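PDB 3SLI: intramolecular trans-sialidase from Macrobdella decora, which cleaves sialic acid from sialosides such as 3'-sialyllactose by intramolecular transfer, releasing it as 2,7-anhydro-Neu5Ac. Local coordinates for residues A[385-390]-A[406-411]; A[338-343]-A[418-423]; A[275-280]-A[393-398]; A[304-309]-A[432-437]. All blocks are in the same frame, centred on the assembly; numbering follows the deposited sequence.

Overall arrangement
Contacts 1 and 2 belong to one antiparallel sheet, built from the chain between strands 307-314 and 427-433. Contact 4 pairs these two strands in a sheet of the sialidase beta-propeller. Along the chain contact 1 is nested within contact 2, and contact 2 within contact 4, so this sheet is an insertion whose base contact 4 closes. Contacts 1 and 2 have centres about 17 Å apart and touch where Met411 and Leu386 pack on Val419. Contact 3 shares strand 384-396 with contact 1 and crosses the other three in chain order. About 39 Å from contact 4 between centres, it is where the far end of the inserted sheet touches a loop linking two propeller sheets.

Contact 1: A[385-390]-A[406-411]; sequences NLTCKQ and DVDVNM
Lys389 reaches across an antiparallel strand pair to Asp408, its NZ forming a salt bridge 3.0 Å from Asp408 OD2. The strands, 384-396 and 407-410, are neighbours in the large antiparallel sheet inserted between propeller strands 307-314 and 427-433. The ammonium comes from above the carboxylate plane. It also donates to Asp406 O at 3.1 Å, at the corner the chain turns at Asp406. A bend at chi2 of Lys389 (-62°), followed by an extended tail, carries NZ over the neighbouring strand to both oxygens. The strands are zipped by the hydrogen-bonded pair Cys388 and Val409, with Val409 N to Cys388 O at 2.9 Å. Gln390 N continues the ladder to Val407 O at 2.8 Å. At the other end, Met411 N binds Leu386 O along an almost straight N-H, but from well above the carbonyl plane. The face opposite the salt bridge is apolar: Cys388 SG lies beside Val409 CG2 and Met411 CB. The extended Gln390 side chain crosses Val409 near a right angle, with CG1 of the valine against it, and its NE2 is satisfied by Asp267 O. The packing reaches outward to Leu386, whose CD2 rests 3.8 Å from Met411 SD.

Contact 2: A[338-343]-A[418-423]; sequences LKLRWH and SVFKAF
A twisted antiparallel strand pair joins Trp342 to Phe420 and, at its end, His343 to Val419. Trp342 presents its six-membered ring edge-on to the face of Phe420 in a T-shaped pair, with centroids 4.9 Å apart and planes at 64°. The atom that leads is Trp342 CE3, set over the Phe420 ring toward its rim. Phe371 and Tyr352 make further edge-to-face pairs with Phe420 in an aromatic cluster. Val419 O is gripped twice by His343: its backbone N donates at 2.8 Å, and ND1 donates at 2.9 Å in the carbonyl plane, onto a lone pair. The first torsion of His343 (chi1 71°) folds the imidazole back so that ring and backbone share this oxygen, and it sets ND1 over the centre of one Trp342 face. These strands, 335-342 and 420-422, are neighbours in the large antiparallel sheet inserted between propeller strands 307-314 and 427-433, and Arg341 and Lys421 are their hydrogen-bonded pair, with Lys421 N to Arg341 O at 3.0 Å. Their side chains run alongside each other, Arg341 NH1 meeting Lys421 CD; the guanidinium is held by Ala346 O through NE and Asp345 O through NH2. On the face that carries Trp342 and Phe420, opposite Arg341 and Lys421, Leu340 places CB against Phe420 CD1 at 3.9 Å. Farther along, Lys339 lies beside Phe423, and its NZ stands over the ring face in a cation-pi contact, 4.7 Å from the centroid. Beside it a single water bridges the backbones, donating to Lys339 O and accepting from Phe423 N.

Contact 3: A[275-280]-A[393-398]; sequences DWPRDS and YNFSGN
Trp276 and Pro277 sit in an irregular loop between two propeller sheets, facing the end of strand 384-396; no direct hydrogen bond joins 275-280 to 393-398, and the nearest CA atoms, those of Pro277 and Asn398, are 8.4 Å apart. Side chains bridge the gap, Phe395 foremost. Its ring is nearly perpendicular to Trp276, planes at 80°, and its edge points into the indole face in a T-shaped pair, with Phe395 CE2 3.5 Å from Trp276 CZ2. Pro277 covers a face of the same phenyl ring, its CG 3.8 Å from the Phe395 centroid in a CH-pi contact. The indole is fixed further by NE1 donating to Val285 O. Tyr393 touches the Trp276 rim through CD2. Gly397 and Asn398 form the type II' turn of a beta-hairpin with strand 399-405, and Asn398 meets Asp279 through a water that donates to Asp279 OD1 at 2.6 Å and to Asn398 OD1. Asp279 OD2 is bonded to the backbone N of Val281 and Gly282. Between these segments the hairpin thus docks through ring packing and one bridging water, while direct polar bonds to the same loop come from Tyr393, its OH to Ile270 O and its O to Lys272 NZ.

Contact 4: A[304-309]-A[432-437]; sequences TKRIFL and YSDDEG
Arg306 lies flat on Tyr432 and grips Asp434 side-on, at the end of an antiparallel strand pair in a propeller blade. The guanidinium and phenol planes are 11° apart, with centres separated by 3.7 Å, a stacked cation-pi pair. Arg306 NE donates to Asp434 OD1 at 3.0 Å, within the guanidinium plane, while NH2 reaches the syn lone pair of OD2 at 2.8 Å. The turn at chi3 (-65°) swings the guanidinium over the ring while leaving NE facing the carboxylate. This partly exposed group is water-linked: one water joins Arg306 NH1 to Tyr432 OH, and another donates to both Thr304 O and Asp434 OD1. By contrast, Ile307, Ser433 and Phe308 are buried. Ile307 and Ser433 form the hydrogen-bonded pair, Ile307 N meeting Ser433 O at 2.9 Å, and Ile307 CG1 packs 3.8 Å from Ser433 CB. Trp440 covers both these side chains; on the opposite face, that of Tyr432, Phe308 CD2 rests against Tyr432 CB. A water here donates to Ser433 O and accepts from Glu436 N. Ser433, Asp435, Gly437, Ser439 and Trp440 follow the Asp-box pattern of sialidase propellers, in the turn after a blade's third strand. Ser433 OG takes Gly437 N at 2.9 Å and reaches Ser439 O. With the ring over one face and the carboxylate at its edge, the guanidinium has its charge balanced and its rotation fixed through NE and NH2.

Contact 1: A[385-390]-A[406-411]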
loop_
_atom_site.group_PDB
_atom_site.type_symbol
_atom_site.label_atom_id
_atom_site.label_comp_id
_atom_site.label_asym_id
_atom_site.label_seq_id
_atom_site.Cartn_x
_atom_site.Cartn_y
_atom_site.Cartn_z
ATOM N N ASN A 385 32.807 15.497 -9.632
ATOM C CA ASN A 385 31.706 14.863 -8.913
ATOM C C ASN A 385 32.218 13.984 -7.769
ATOM O O ASN A 385 33.138 13.187 -7.956
ATOM C CB ASN A 385 30.860 14.028 -9.875
ATOM C CG ASN A 385 29.414 13.904 -9.426
ATOM O OD1 ASN A 385 29.117 13.765 -8.231
ATOM N ND2 ASN A 385 28.500 13.961 -10.388
ATOM N N LEU A 386 31.656 14.172 -6.579
ATOM C CA LEU A 386 32.041 13.396 -5.402
ATOM C C LEU A 386 31.249 12.089 -5.376
ATOM O O LEU A 386 30.104 12.041 -5.832
ATOM C CB LEU A 386 31.766 14.192 -4.120
ATOM C CG LEU A 386 32.922 14.962 -3.474
ATOM C CD1 LEU A 386 33.637 15.797 -4.514
ATOM C CD2 LEU A 386 32.403 15.831 -2.332
ATOM N N THR A 387 31.857 11.033 -4.846
ATOM C CA THR A 387 31.195 9.738 -4.773
ATOM C C THR A 387 31.412 9.086 -3.417
ATOM O O THR A 387 32.253 9.514 -2.625
ATOM C CB THR A 387 31.724 8.744 -5.849
ATOM O OG1 THR A 387 33.129 8.524 -5.658
ATOM C CG2 THR A 387 31.476 9.261 -7.258
ATOM N N CYS A 388 30.635 8.043 -3.166
ATOM C CA CYS A 388 30.727 7.261 -1.948
ATOM C C CYS A 388 30.204 5.880 -2.311
ATOM O O CYS A 388 29.571 5.706 -3.356
ATOM C CB CYS A 388 29.916 7.892 -0.807
ATOM S SG CYS A 388 28.225 8.403 -1.210
ATOM N N LYS A 389 30.518 4.894 -1.484
ATOM C CA LYS A 389 30.095 3.523 -1.729
ATOM C C LYS A 389 28.622 3.303 -1.402
ATOM O O LYS A 389 28.109 3.822 -0.402
ATOM C CB LYS A 389 30.953 2.552 -0.911
ATOM C CG LYS A 389 32.434 2.579 -1.257
ATOM C CD LYS A 389 32.666 2.158 -2.697
ATOM C CE LYS A 389 34.149 2.141 -3.046
ATOM N NZ LYS A 389 34.369 1.862 -4.494
ATOM N N GLN A 390 27.952 2.541 -2.260
ATOM C CA GLN A 390 26.549 2.207 -2.087
ATOM C C GLN A 390 26.454 1.075 -1.070
ATOM O O GLN A 390 27.325 0.198 -1.015
ATOM C CB GLN A 390 25.961 1.755 -3.423
ATOM C CG GLN A 390 24.520 1.277 -3.364
ATOM C CD GLN A 390 23.980 0.950 -4.734
ATOM O OE1 GLN A 390 24.314 -0.083 -5.308
ATOM N NE2 GLN A 390 23.159 1.838 -5.279
ATOM N N ASP A 406 31.272 -2.294 -3.301
ATOM C CA ASP A 406 32.315 -1.564 -4.020
ATOM C C ASP A 406 31.739 -0.690 -5.135
ATOM O O ASP A 406 32.482 -0.097 -5.924
ATOM C CB ASP A 406 33.426 -2.488 -4.551
ATOM C CG ASP A 406 32.906 -3.826 -5.047
ATOM O OD1 ASP A 406 32.033 -3.838 -5.947
ATOM O OD2 ASP A 406 33.384 -4.869 -4.537
ATOM N N VAL A 407 30.411 -0.590 -5.177
ATOM C CA VAL A 407 29.732 0.225 -6.180
ATOM C C VAL A 407 29.752 1.701 -5.773
ATOM O O VAL A 407 29.350 2.052 -4.660
ATOM C CB VAL A 407 28.262 -0.219 -6.363
ATOM C CG1 VAL A 407 27.555 0.684 -7.367
ATOM C CG2 VAL A 407 28.203 -1.672 -6.818
ATOM N N ASP A 408 30.226 2.558 -6.672
ATOM C CA ASP A 408 30.287 3.994 -6.408
ATOM C C ASP A 408 29.046 4.711 -6.907
ATOM O O ASP A 408 28.595 4.485 -8.032
ATOM C CB ASP A 408 31.514 4.624 -7.074
ATOM C CG ASP A 408 32.804 4.261 -6.383
ATOM O OD1 ASP A 408 33.118 4.872 -5.337
ATOM O OD2 ASP A 408 33.507 3.368 -6.889
ATOM N N VAL A 409 28.486 5.566 -6.057
ATOM C CA VAL A 409 27.312 6.357 -6.414
ATOM C C VAL A 409 27.649 7.799 -6.078
ATOM O O VAL A 409 28.510 8.068 -5.228
ATOM C CB VAL A 409 26.030 5.930 -5.635
ATOM C CG1 VAL A 409 25.613 4.522 -6.033
ATOM C CG2 VAL A 409 26.252 6.031 -4.131
ATOM N N ASN A 410 27.007 8.730 -6.769
ATOM C CA ASN A 410 27.255 10.138 -6.517
ATOM C C ASN A 410 26.850 10.511 -5.096
ATOM O O ASN A 410 25.784 10.117 -4.615
ATOM C CB ASN A 410 26.512 11.006 -7.530
ATOM C CG ASN A 410 27.101 10.912 -8.925
ATOM O OD1 ASN A 410 26.380 11.001 -9.918
ATOM N ND2 ASN A 410 28.416 10.770 -9.011
ATOM N N MET A 411 27.735 11.234 -4.420
ATOM C CA MET A 411 27.506 11.687 -3.052
ATOM C C MET A 411 26.414 12.752 -3.061
ATOM O O MET A 411 26.565 13.791 -3.694
ATOM C CB MET A 411 28.791 12.276 -2.485
ATOM C CG MET A 411 28.693 12.695 -1.043
ATOM S SD MET A 411 30.252 13.342 -0.467
ATOM C CE MET A 411 31.170 11.816 -0.135
#

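Contact 2: A[338-343]-A[418-423]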
loop_
_atom_site.group_PDB
_atom_site.type_symbol
_atom_site.label_atom_id
_atom_site.label_comp_id
_atom_site.label_asym_id
_atom_site.label_seq_id
_atom_site.Cartn_x
_atom_site.Cartn_y
_atom_site.Cartn_z
ATOM N N LEU A 338 18.807 26.206 1.867
ATOM C CA LEU A 338 18.970 24.909 2.521
ATOM C C LEU A 338 20.288 24.955 3.281
ATOM O O LEU A 338 21.309 25.361 2.721
ATOM C CB LEU A 338 19.041 23.790 1.480
ATOM C CG LEU A 338 17.790 22.994 1.125
ATOM C CD1 LEU A 338 18.081 22.097 -0.064
ATOM C CD2 LEU A 338 17.356 22.164 2.318
ATOM N N LYS A 339 20.278 24.549 4.545
ATOM C CA LYS A 339 21.502 24.582 5.331
ATOM C C LYS A 339 22.212 23.241 5.366
ATOM O O LYS A 339 21.581 22.194 5.249
ATOM C CB LYS A 339 21.251 25.130 6.742
ATOM C CG LYS A 339 20.358 24.304 7.654
ATOM C CD LYS A 339 20.078 25.085 8.936
ATOM C CE LYS A 339 19.441 24.222 10.010
ATOM N NZ LYS A 339 19.045 25.016 11.215
ATOM N N LEU A 340 23.531 23.282 5.520
ATOM C CA LEU A 340 24.347 22.077 5.540
ATOM C C LEU A 340 25.353 22.103 6.672
ATOM O O LEU A 340 25.789 23.168 7.120
ATOM C CB LEU A 340 25.108 21.930 4.216
ATOM C CG LEU A 340 24.308 21.806 2.919
ATOM C CD1 LEU A 340 25.255 21.892 1.732
ATOM C CD2 LEU A 340 23.517 20.497 2.908
ATOM N N ARG A 341 25.725 20.909 7.109
ATOM C CA ARG A 341 26.688 20.714 8.177
ATOM C C ARG A 341 27.915 19.995 7.617
ATOM O O ARG A 341 27.786 18.929 7.001
ATOM C CB ARG A 341 26.067 19.852 9.275
ATOM C CG ARG A 341 27.065 19.378 10.294
ATOM C CD ARG A 341 26.511 18.315 11.208
ATOM N NE ARG A 341 27.603 17.717 11.968
ATOM C CZ ARG A 341 28.239 16.607 11.613
ATOM N NH1 ARG A 341 27.885 15.952 10.514
ATOM N NH2 ARG A 341 29.272 16.182 12.325
ATOM N N TRP A 342 29.093 20.588 7.793
ATOM C CA TRP A 342 30.330 19.967 7.330
ATOM C C TRP A 342 30.523 18.768 8.255
ATOM O O TRP A 342 30.445 18.909 9.471
ATOM C CB TRP A 342 31.501 20.948 7.455
ATOM C CG TRP A 342 32.832 20.368 7.079
ATOM C CD1 TRP A 342 33.908 20.185 7.902
ATOM C CD2 TRP A 342 33.224 19.878 5.790
ATOM N NE1 TRP A 342 34.945 19.610 7.208
ATOM C CE2 TRP A 342 34.553 19.409 5.909
ATOM C CE3 TRP A 342 32.583 19.790 4.547
ATOM C CZ2 TRP A 342 35.253 18.858 4.832
ATOM C CZ3 TRP A 342 33.278 19.242 3.475
ATOM C CH2 TRP A 342 34.600 18.782 3.627
ATOM N N HIS A 343 30.774 17.594 7.685
ATOM C CA HIS A 343 30.922 16.373 8.479
ATOM C C HIS A 343 31.926 16.388 9.631
ATOM O O HIS A 343 31.847 15.544 10.523
ATOM C CB HIS A 343 31.157 15.151 7.580
ATOM C CG HIS A 343 32.504 15.120 6.924
ATOM N ND1 HIS A 343 32.879 16.014 5.944
ATOM C CD2 HIS A 343 33.557 14.286 7.096
ATOM C CE1 HIS A 343 34.107 15.735 5.542
ATOM N NE2 HIS A 343 34.540 14.691 6.224
ATOM N N SER A 418 27.770 11.501 3.363
ATOM C CA SER A 418 28.114 12.689 2.599
ATOM C C SER A 418 28.999 13.602 3.446
ATOM O O SER A 418 28.910 13.602 4.676
ATOM C CB SER A 418 26.853 13.441 2.180
ATOM O OG SER A 418 27.177 14.552 1.359
ATOM N N VAL A 419 29.855 14.375 2.783
ATOM C CA VAL A 419 30.741 15.301 3.478
ATOM C C VAL A 419 29.970 16.531 3.956
ATOM O O VAL A 419 30.402 17.204 4.892
ATOM C CB VAL A 419 31.946 15.728 2.597
ATOM C CG1 VAL A 419 32.816 14.520 2.291
ATOM C CG2 VAL A 419 31.473 16.397 1.308
ATOM N N PHE A 420 28.851 16.819 3.294
ATOM C CA PHE A 420 27.964 17.939 3.628
ATOM C C PHE A 420 26.584 17.323 3.816
ATOM O O PHE A 420 25.989 16.827 2.851
ATOM C CB PHE A 420 27.905 18.956 2.488
ATOM C CG PHE A 420 28.919 20.056 2.594
ATOM C CD1 PHE A 420 28.834 20.997 3.612
ATOM C CD2 PHE A 420 29.937 20.175 1.654
ATOM C CE1 PHE A 420 29.743 22.043 3.692
ATOM C CE2 PHE A 420 30.853 21.219 1.724
ATOM C CZ PHE A 420 30.754 22.157 2.745
ATOM N N LYS A 421 26.082 17.359 5.048
ATOM C CA LYS A 421 24.792 16.761 5.376
ATOM C C LYS A 421 23.651 17.738 5.642
ATOM O O LYS A 421 23.814 18.725 6.366
ATOM C CB LYS A 421 24.961 15.820 6.569
ATOM C CG LYS A 421 26.052 14.781 6.351
ATOM C CD LYS A 421 26.191 13.824 7.518
ATOM C CE LYS A 421 25.007 12.874 7.619
ATOM N NZ LYS A 421 25.202 11.921 8.747
ATOM N N ALA A 422 22.496 17.447 5.049
ATOM C CA ALA A 422 21.303 18.276 5.217
ATOM C C ALA A 422 20.723 18.098 6.616
ATOM O O ALA A 422 21.006 17.111 7.300
ATOM C CB ALA A 422 20.257 17.927 4.159
ATOM N N PHE A 423 19.934 19.075 7.047
ATOM C CA PHE A 423 19.310 19.037 8.363
ATOM C C PHE A 423 18.342 17.851 8.367
ATOM O O PHE A 423 17.549 17.684 7.433
ATOM C CB PHE A 423 18.579 20.361 8.641
ATOM C CG PHE A 423 18.031 20.478 10.043
ATOM C CD1 PHE A 423 18.892 20.568 11.139
ATOM C CD2 PHE A 423 16.656 20.484 10.266
ATOM C CE1 PHE A 423 18.389 20.658 12.434
ATOM C CE2 PHE A 423 16.139 20.574 11.559
ATOM C CZ PHE A 423 17.007 20.660 12.647
HETATM O O HOH W 1 19.247 21.135 5.274
#

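Contact 3: A[275-280]-A[393-398]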
loop_
_atom_site.group_PDB
_atom_site.type_symbol
_atom_site.label_atom_id
_atom_site.label_comp_id
_atom_site.label_asym_id
_atom_site.label_seq_id
_atom_site.Cartn_x
_atom_site.Cartn_y
_atom_site.Cartn_z
ATOM N N ASP A 275 13.143 -10.745 0.154
ATOM C CA ASP A 275 12.021 -11.263 0.924
ATOM C C ASP A 275 12.214 -10.891 2.384
ATOM O O ASP A 275 13.094 -11.430 3.061
ATOM C CB ASP A 275 11.905 -12.786 0.781
ATOM C CG ASP A 275 11.488 -13.221 -0.620
ATOM O OD1 ASP A 275 10.837 -12.433 -1.334
ATOM O OD2 ASP A 275 11.804 -14.367 -1.005
ATOM N N TRP A 276 11.417 -9.940 2.862
ATOM C CA TRP A 276 11.520 -9.502 4.249
ATOM C C TRP A 276 10.904 -10.538 5.195
ATOM O O TRP A 276 9.815 -11.055 4.926
ATOM C CB TRP A 276 10.836 -8.143 4.434
ATOM C CG TRP A 276 11.581 -7.261 5.382
ATOM C CD1 TRP A 276 11.248 -6.973 6.673
ATOM C CD2 TRP A 276 12.807 -6.568 5.120
ATOM N NE1 TRP A 276 12.190 -6.150 7.231
ATOM C CE2 TRP A 276 13.158 -5.881 6.300
ATOM C CE3 TRP A 276 13.646 -6.464 4.001
ATOM C CZ2 TRP A 276 14.309 -5.092 6.398
ATOM C CZ3 TRP A 276 14.792 -5.680 4.096
ATOM C CH2 TRP A 276 15.113 -5.006 5.289
ATOM N N PRO A 277 11.601 -10.868 6.303
ATOM C CA PRO A 277 11.083 -11.851 7.265
ATOM C C PRO A 277 9.759 -11.413 7.878
ATOM O O PRO A 277 9.529 -10.223 8.145
ATOM C CB PRO A 277 12.200 -11.944 8.307
ATOM C CG PRO A 277 12.883 -10.604 8.210
ATOM C CD PRO A 277 12.920 -10.364 6.730
ATOM N N ARG A 278 8.869 -12.378 8.046
ATOM C CA ARG A 278 7.555 -12.126 8.600
ATOM C C ARG A 278 7.392 -12.729 9.998
ATOM O O ARG A 278 6.296 -12.707 10.564
ATOM C CB ARG A 278 6.487 -12.666 7.647
ATOM C CG ARG A 278 6.598 -12.112 6.216
ATOM C CD ARG A 278 5.275 -11.541 5.735
ATOM N NE ARG A 278 4.207 -12.479 6.012
ATOM C CZ ARG A 278 3.105 -12.214 6.704
ATOM N NH1 ARG A 278 2.861 -11.005 7.201
ATOM N NH2 ARG A 278 2.305 -13.217 7.012
ATOM N N ASP A 279 8.477 -13.260 10.558
ATOM C CA ASP A 279 8.424 -13.845 11.897
ATOM C C ASP A 279 8.269 -12.730 12.937
ATOM O O ASP A 279 8.572 -11.570 12.650
ATOM C CB ASP A 279 9.682 -14.678 12.183
ATOM C CG ASP A 279 10.938 -13.837 12.246
ATOM O OD1 ASP A 279 11.493 -13.509 11.180
ATOM O OD2 ASP A 279 11.371 -13.500 13.365
ATOM N N SER A 280 7.863 -13.098 14.151
ATOM C CA SER A 280 7.638 -12.141 15.237
ATOM C C SER A 280 8.799 -11.202 15.566
ATOM O O SER A 280 8.587 -10.142 16.161
ATOM C CB SER A 280 7.192 -12.873 16.507
ATOM O OG SER A 280 8.226 -13.715 16.993
ATOM N N TYR A 393 21.986 -4.503 1.990
ATOM C CA TYR A 393 21.353 -4.899 3.237
ATOM C C TYR A 393 20.923 -6.351 3.146
ATOM O O TYR A 393 20.312 -6.757 2.160
ATOM C CB TYR A 393 20.153 -3.977 3.534
ATOM C CG TYR A 393 19.295 -3.648 2.323
ATOM C CD1 TYR A 393 19.686 -2.657 1.419
ATOM C CD2 TYR A 393 18.094 -4.322 2.084
ATOM C CE1 TYR A 393 18.901 -2.345 0.305
ATOM C CE2 TYR A 393 17.299 -4.019 0.972
ATOM C CZ TYR A 393 17.710 -3.030 0.088
ATOM O OH TYR A 393 16.940 -2.726 -1.011
ATOM N N ASN A 394 21.279 -7.135 4.161
ATOM C CA ASN A 394 20.956 -8.564 4.196
ATOM C C ASN A 394 20.772 -9.022 5.635
ATOM O O ASN A 394 21.446 -8.530 6.541
ATOM C CB ASN A 394 22.097 -9.398 3.584
ATOM C CG ASN A 394 22.388 -9.042 2.133
ATOM O OD1 ASN A 394 21.650 -9.434 1.230
ATOM N ND2 ASN A 394 23.466 -8.297 1.905
ATOM N N PHE A 395 19.883 -9.984 5.839
ATOM C CA PHE A 395 19.641 -10.518 7.171
ATOM C C PHE A 395 20.598 -11.644 7.544
ATOM O O PHE A 395 20.875 -12.535 6.734
ATOM C CB PHE A 395 18.203 -11.025 7.303
ATOM C CG PHE A 395 17.216 -9.956 7.664
ATOM C CD1 PHE A 395 16.996 -9.621 9.000
ATOM C CD2 PHE A 395 16.514 -9.277 6.677
ATOM C CE1 PHE A 395 16.091 -8.622 9.351
ATOM C CE2 PHE A 395 15.606 -8.275 7.014
ATOM C CZ PHE A 395 15.395 -7.947 8.355
ATOM N N SER A 396 21.142 -11.552 8.752
ATOM C CA SER A 396 22.026 -12.564 9.315
ATOM C C SER A 396 21.241 -12.927 10.568
ATOM O O SER A 396 21.322 -12.233 11.590
ATOM C CB SER A 396 23.381 -11.963 9.687
ATOM O OG SER A 396 24.267 -12.973 10.145
ATOM N N GLY A 397 20.422 -13.972 10.462
ATOM C CA GLY A 397 19.581 -14.355 11.579
ATOM C C GLY A 397 18.515 -13.271 11.640
ATOM O O GLY A 397 18.014 -12.848 10.591
ATOM N N ASN A 398 18.210 -12.781 12.837
ATOM C CA ASN A 398 17.211 -11.724 13.004
ATOM C C ASN A 398 17.847 -10.343 12.861
ATOM O O ASN A 398 17.173 -9.332 13.026
ATOM C CB ASN A 398 16.545 -11.808 14.384
ATOM C CG ASN A 398 15.641 -13.008 14.532
ATOM O OD1 ASN A 398 14.979 -13.425 13.588
ATOM N ND2 ASN A 398 15.592 -13.562 15.734
HETATM O O HOH W 2 13.997 -12.718 11.108
#

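Contact 4: A[304-309]-A[432-437]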
loop_
_atom_site.group_PDB
_atom_site.type_symbol
_atom_site.label_atom_id
_atom_site.label_comp_id
_atom_site.label_asym_id
_atom_site.label_seq_id
_atom_site.Cartn_x
_atom_site.Cartn_y
_atom_site.Cartn_z
ATOM N N THR A 304 -2.014 24.075 -18.746
ATOM C CA THR A 304 -0.733 23.859 -19.418
ATOM C C THR A 304 -0.471 22.397 -19.785
ATOM O O THR A 304 0.485 22.090 -20.496
ATOM C CB THR A 304 0.428 24.332 -18.533
ATOM O OG1 THR A 304 0.397 23.623 -17.286
ATOM C CG2 THR A 304 0.321 25.821 -18.254
ATOM N N LYS A 305 -1.327 21.508 -19.287
ATOM C CA LYS A 305 -1.237 20.060 -19.498
ATOM C C LYS A 305 -0.048 19.443 -18.765
ATOM O O LYS A 305 0.190 18.231 -18.863
ATOM C CB LYS A 305 -1.201 19.699 -20.991
ATOM C CG LYS A 305 -2.402 20.202 -21.800
ATOM C CD LYS A 305 -3.730 19.715 -21.238
ATOM C CE LYS A 305 -4.911 20.407 -21.924
ATOM N NZ LYS A 305 -6.176 20.297 -21.125
ATOM N N ARG A 306 0.661 20.267 -17.993
ATOM C CA ARG A 306 1.817 19.828 -17.209
ATOM C C ARG A 306 1.370 18.961 -16.028
ATOM O O ARG A 306 0.301 19.199 -15.451
ATOM C CB ARG A 306 2.570 21.061 -16.683
ATOM C CG ARG A 306 3.717 20.775 -15.723
ATOM C CD ARG A 306 4.611 22.001 -15.554
ATOM N NE ARG A 306 5.285 22.359 -16.803
ATOM C CZ ARG A 306 6.170 23.345 -16.935
ATOM N NH1 ARG A 306 6.502 24.099 -15.896
ATOM N NH2 ARG A 306 6.769 23.550 -18.105
ATOM N N ILE A 307 2.161 17.946 -15.682
ATOM C CA ILE A 307 1.823 17.088 -14.543
ATOM C C ILE A 307 2.914 17.226 -13.494
ATOM O O ILE A 307 4.067 17.519 -13.828
ATOM C CB ILE A 307 1.619 15.590 -14.919
ATOM C CG1 ILE A 307 2.943 14.939 -15.322
ATOM C CG2 ILE A 307 0.574 15.455 -16.024
ATOM C CD1 ILE A 307 2.841 13.429 -15.521
ATOM N N PHE A 308 2.542 17.050 -12.228
ATOM C CA PHE A 308 3.480 17.182 -11.123
ATOM C C PHE A 308 3.399 15.953 -10.232
ATOM O O PHE A 308 2.322 15.371 -10.056
ATOM C CB PHE A 308 3.144 18.414 -10.251
ATOM C CG PHE A 308 2.936 19.694 -11.028
ATOM C CD1 PHE A 308 1.722 19.946 -11.667
ATOM C CD2 PHE A 308 3.950 20.642 -11.118
ATOM C CE1 PHE A 308 1.517 21.131 -12.390
ATOM C CE2 PHE A 308 3.758 21.831 -11.836
ATOM C CZ PHE A 308 2.539 22.072 -12.472
ATOM N N LEU A 309 4.548 15.570 -9.690
ATOM C CA LEU A 309 4.638 14.456 -8.760
ATOM C C LEU A 309 5.291 15.027 -7.502
ATOM O O LEU A 309 6.388 15.596 -7.579
ATOM C CB LEU A 309 5.509 13.320 -9.330
ATOM C CG LEU A 309 5.896 12.203 -8.338
ATOM C CD1 LEU A 309 4.648 11.435 -7.897
ATOM C CD2 LEU A 309 6.919 11.249 -8.946
ATOM N N TYR A 432 8.222 18.023 -12.382
ATOM C CA TYR A 432 7.115 18.178 -13.302
ATOM C C TYR A 432 7.488 17.501 -14.615
ATOM O O TYR A 432 8.668 17.223 -14.876
ATOM C CB TYR A 432 6.741 19.654 -13.523
ATOM C CG TYR A 432 7.726 20.480 -14.331
ATOM C CD1 TYR A 432 7.772 20.393 -15.730
ATOM C CD2 TYR A 432 8.579 21.386 -13.704
ATOM C CE1 TYR A 432 8.643 21.193 -16.475
ATOM C CE2 TYR A 432 9.452 22.193 -14.446
ATOM C CZ TYR A 432 9.475 22.091 -15.824
ATOM O OH TYR A 432 10.309 22.911 -16.552
ATOM N N SER A 433 6.473 17.230 -15.423
ATOM C CA SER A 433 6.658 16.591 -16.714
ATOM C C SER A 433 5.636 17.124 -17.697
ATOM O O SER A 433 4.452 17.261 -17.371
ATOM C CB SER A 433 6.509 15.069 -16.588
ATOM O OG SER A 433 6.425 14.453 -17.866
ATOM N N ASP A 434 6.110 17.424 -18.900
ATOM C CA ASP A 434 5.266 17.929 -19.974
ATOM C C ASP A 434 5.049 16.867 -21.057
ATOM O O ASP A 434 4.347 17.110 -22.034
ATOM C CB ASP A 434 5.885 19.188 -20.590
ATOM C CG ASP A 434 5.808 20.387 -19.665
ATOM O OD1 ASP A 434 4.706 20.665 -19.148
ATOM O OD2 ASP A 434 6.848 21.046 -19.459
ATOM N N ASP A 435 5.642 15.686 -20.875
ATOM C CA ASP A 435 5.480 14.603 -21.842
ATOM C C ASP A 435 4.964 13.305 -21.206
ATOM O O ASP A 435 5.384 12.205 -21.579
ATOM C CB ASP A 435 6.790 14.356 -22.597
ATOM C CG ASP A 435 7.971 14.121 -21.673
ATOM O OD1 ASP A 435 7.778 13.775 -20.486
ATOM O OD2 ASP A 435 9.112 14.275 -22.146
ATOM N N GLU A 436 4.092 13.452 -20.210
ATOM C CA GLU A 436 3.478 12.328 -19.501
ATOM C C GLU A 436 4.438 11.267 -18.942
ATOM O O GLU A 436 4.210 10.057 -19.080
ATOM C CB GLU A 436 2.395 11.688 -20.378
ATOM C CG GLU A 436 1.365 12.699 -20.888
ATOM C CD GLU A 436 0.209 12.074 -21.645
ATOM O OE1 GLU A 436 0.232 10.850 -21.885
ATOM O OE2 GLU A 436 -0.737 12.809 -22.002
ATOM N N GLY A 437 5.524 11.728 -18.331
ATOM C CA GLY A 437 6.473 10.809 -17.732
ATOM C C GLY A 437 7.647 10.358 -18.574
ATOM O O GLY A 437 8.460 9.580 -18.093
HETATM O O HOH W 3 2.419 19.924 -20.751
HETATM O O HOH W 4 2.496 15.764 -19.261
HETATM O O HOH W 5 9.008 25.521 -16.884
#